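Endonuclease III (Geobacillus stearothermophilus, PDB 1ORN) probably removes damaged bases from DNA as a [4Fe-4S] DNA glycosylase of base excision repair, working through a covalent enzyme-DNA intermediate. Local coordinates at residues C[23-28]-C[184-189]. Numbering follows the deposited sequence.
Sequences DAHCEL and MIFFGR
Where the loop from helix 7-20 to helix 33-43 passes from the iron-sulfur cluster domain to the six-helix domain of this HhH-GPD glycosylase, Ala24 and Glu27 pack against Phe186 of helix 177-191. Ala24 covers one face of the phenyl ring. Ala24 CA stands over the ring centre, 3.8 Å from the Phe186 centroid, in a CH-pi contact, and Ala24 CB rests 3.7 Å from Phe186 CG. At the ring edge, His25 O lies 3.2 Å from Phe186 CE1. The His25 imidazole meets Phe186 CZ obliquely, with the planes 49° apart. A hydrogen bond from His25 ND1 to Asp23 O (2.8 Å), in the carbonyl plane, helps hold the imidazole in this orientation.

Glu27 CG and CD lie against Phe186 CZ, Glu27 CD at 3.6 Å. Arg189 starts with CG trans to its backbone N (chi1 -179°) and bends at chi3, which brings NH1 to Glu27. Arg189 NH1 donates to the anti side of Glu27 OE2 at 2.9 Å, a salt bridge with a bent N-H...O angle of 134°. Tyr190 OH also hydrogen-bonds to Glu27 OE2, so two groups hold this oxygen. Ile185 CG2 lies against one guanidinium face. Next in sequence, Phe187 touches the cluster. The contact thus ties the interdomain loop to the cluster-side helix in the two-domain, all-helical fold of endonuclease III.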
loop_
_atom_site.group_PDB
_atom_site.type_symbol
_atom_site.label_atom_id
_atom_site.label_comp_id
_atom_site.label_asym_id
_atom_site.label_seq_id
_atom_site.Cartn_x
_atom_site.Cartn_y
_atom_site.Cartn_z
ATOM N N ASP C 23 -2.363 -16.064 5.130
ATOM C CA ASP C 23 -1.039 -15.571 5.475
ATOM C C ASP C 23 -0.652 -14.253 4.823
ATOM O O ASP C 23 0.532 -13.932 4.734
ATOM N N ALA C 24 -1.639 -13.486 4.372
ATOM C CA ALA C 24 -1.370 -12.199 3.723
ATOM C C ALA C 24 -0.595 -11.237 4.632
ATOM O O ALA C 24 -0.934 -11.058 5.801
ATOM C CB ALA C 24 -2.680 -11.562 3.278
ATOM N N HIS C 25 0.434 -10.602 4.078
ATOM C CA HIS C 25 1.270 -9.675 4.842
ATOM C C HIS C 25 1.902 -8.611 3.939
ATOM O O HIS C 25 1.736 -8.631 2.722
ATOM C CB HIS C 25 2.390 -10.457 5.535
ATOM C CG HIS C 25 3.226 -11.264 4.589
ATOM N ND1 HIS C 25 2.751 -12.392 3.952
ATOM C CD2 HIS C 25 4.482 -11.070 4.119
ATOM C CE1 HIS C 25 3.676 -12.855 3.130
ATOM N NE2 HIS C 25 4.736 -12.071 3.212
ATOM N N CYS C 26 2.628 -7.676 4.543
ATOM C CA CYS C 26 3.314 -6.651 3.766
ATOM C C CYS C 26 4.501 -7.371 3.136
ATOM O O CYS C 26 5.292 -7.998 3.842
ATOM C CB CYS C 26 3.811 -5.525 4.673
ATOM S SG CYS C 26 4.875 -4.321 3.829
ATOM N N GLU C 27 4.627 -7.292 1.816
ATOM C CA GLU C 27 5.720 -7.980 1.139
ATOM C C GLU C 27 6.992 -7.161 0.914
ATOM O O GLU C 27 7.930 -7.639 0.276
ATOM C CB GLU C 27 5.229 -8.560 -0.191
ATOM C CG GLU C 27 4.030 -9.489 -0.032
ATOM C CD GLU C 27 3.846 -10.436 -1.208
ATOM O OE1 GLU C 27 4.618 -11.413 -1.313
ATOM O OE2 GLU C 27 2.932 -10.207 -2.028
ATOM N N LEU C 28 7.035 -5.936 1.433
ATOM C CA LEU C 28 8.227 -5.103 1.276
ATOM C C LEU C 28 9.235 -5.448 2.363
ATOM O O LEU C 28 8.913 -5.414 3.552
ATOM C CB LEU C 28 7.864 -3.618 1.367
ATOM C CG LEU C 28 7.019 -3.042 0.231
ATOM C CD1 LEU C 28 6.658 -1.605 0.581
ATOM C CD2 LEU C 28 7.780 -3.098 -1.089
ATOM N N MET C 184 -6.977 -8.038 1.310
ATOM C CA MET C 184 -7.542 -7.463 0.097
ATOM C C MET C 184 -6.472 -7.262 -0.967
ATOM O O MET C 184 -6.716 -7.488 -2.153
ATOM C CB MET C 184 -8.240 -6.127 0.396
ATOM C CG MET C 184 -9.574 -6.278 1.123
ATOM S SD MET C 184 -10.487 -4.708 1.235
ATOM C CE MET C 184 -10.974 -4.508 -0.471
ATOM N N ILE C 185 -5.283 -6.845 -0.547
ATOM C CA ILE C 185 -4.187 -6.633 -1.482
ATOM C C ILE C 185 -3.781 -7.954 -2.127
ATOM O O ILE C 185 -3.538 -8.017 -3.327
ATOM C CB ILE C 185 -2.962 -6.006 -0.786
ATOM C CG1 ILE C 185 -3.260 -4.539 -0.459
ATOM C CG2 ILE C 185 -1.735 -6.108 -1.688
ATOM C CD1 ILE C 185 -2.108 -3.808 0.174
ATOM N N PHE C 186 -3.702 -9.006 -1.326
ATOM C CA PHE C 186 -3.343 -10.312 -1.859
ATOM C C PHE C 186 -4.427 -10.804 -2.810
ATOM O O PHE C 186 -4.132 -11.347 -3.869
ATOM C CB PHE C 186 -3.148 -11.316 -0.721
ATOM C CG PHE C 186 -1.714 -11.447 -0.268
ATOM C CD1 PHE C 186 -0.985 -10.329 0.129
ATOM C CD2 PHE C 186 -1.094 -12.697 -0.233
ATOM C CE1 PHE C 186 0.340 -10.451 0.553
ATOM C CE2 PHE C 186 0.228 -12.831 0.189
ATOM C CZ PHE C 186 0.946 -11.709 0.583
ATOM N N PHE C 187 -5.683 -10.601 -2.429
ATOM C CA PHE C 187 -6.802 -11.034 -3.260
ATOM C C PHE C 187 -6.691 -10.387 -4.638
ATOM O O PHE C 187 -6.837 -11.049 -5.658
ATOM C CB PHE C 187 -8.127 -10.645 -2.594
ATOM C CG PHE C 187 -9.345 -11.157 -3.308
ATOM C CD1 PHE C 187 -9.722 -12.493 -3.204
ATOM C CD2 PHE C 187 -10.121 -10.302 -4.089
ATOM C CE1 PHE C 187 -10.855 -12.969 -3.867
ATOM C CE2 PHE C 187 -11.252 -10.768 -4.755
ATOM C CZ PHE C 187 -11.619 -12.107 -4.642
ATOM N N GLY C 188 -6.416 -9.086 -4.667
ATOM C CA GLY C 188 -6.291 -8.401 -5.943
ATOM C C GLY C 188 -4.997 -8.715 -6.680
ATOM O O GLY C 188 -4.979 -8.831 -7.907
ATOM N N ARG C 189 -3.906 -8.861 -5.937
ATOM C CA ARG C 189 -2.613 -9.130 -6.560
ATOM C C ARG C 189 -2.516 -10.518 -7.179
ATOM O O ARG C 189 -2.012 -10.680 -8.294
ATOM C CB ARG C 189 -1.490 -8.963 -5.528
ATOM C CG ARG C 189 -0.082 -9.203 -6.075
ATOM C CD ARG C 189 0.970 -8.862 -5.023
ATOM N NE ARG C 189 0.980 -7.430 -4.733
ATOM C CZ ARG C 189 1.287 -6.902 -3.554
ATOM N NH1 ARG C 189 1.614 -7.681 -2.534
ATOM N NH2 ARG C 189 1.267 -5.586 -3.392
#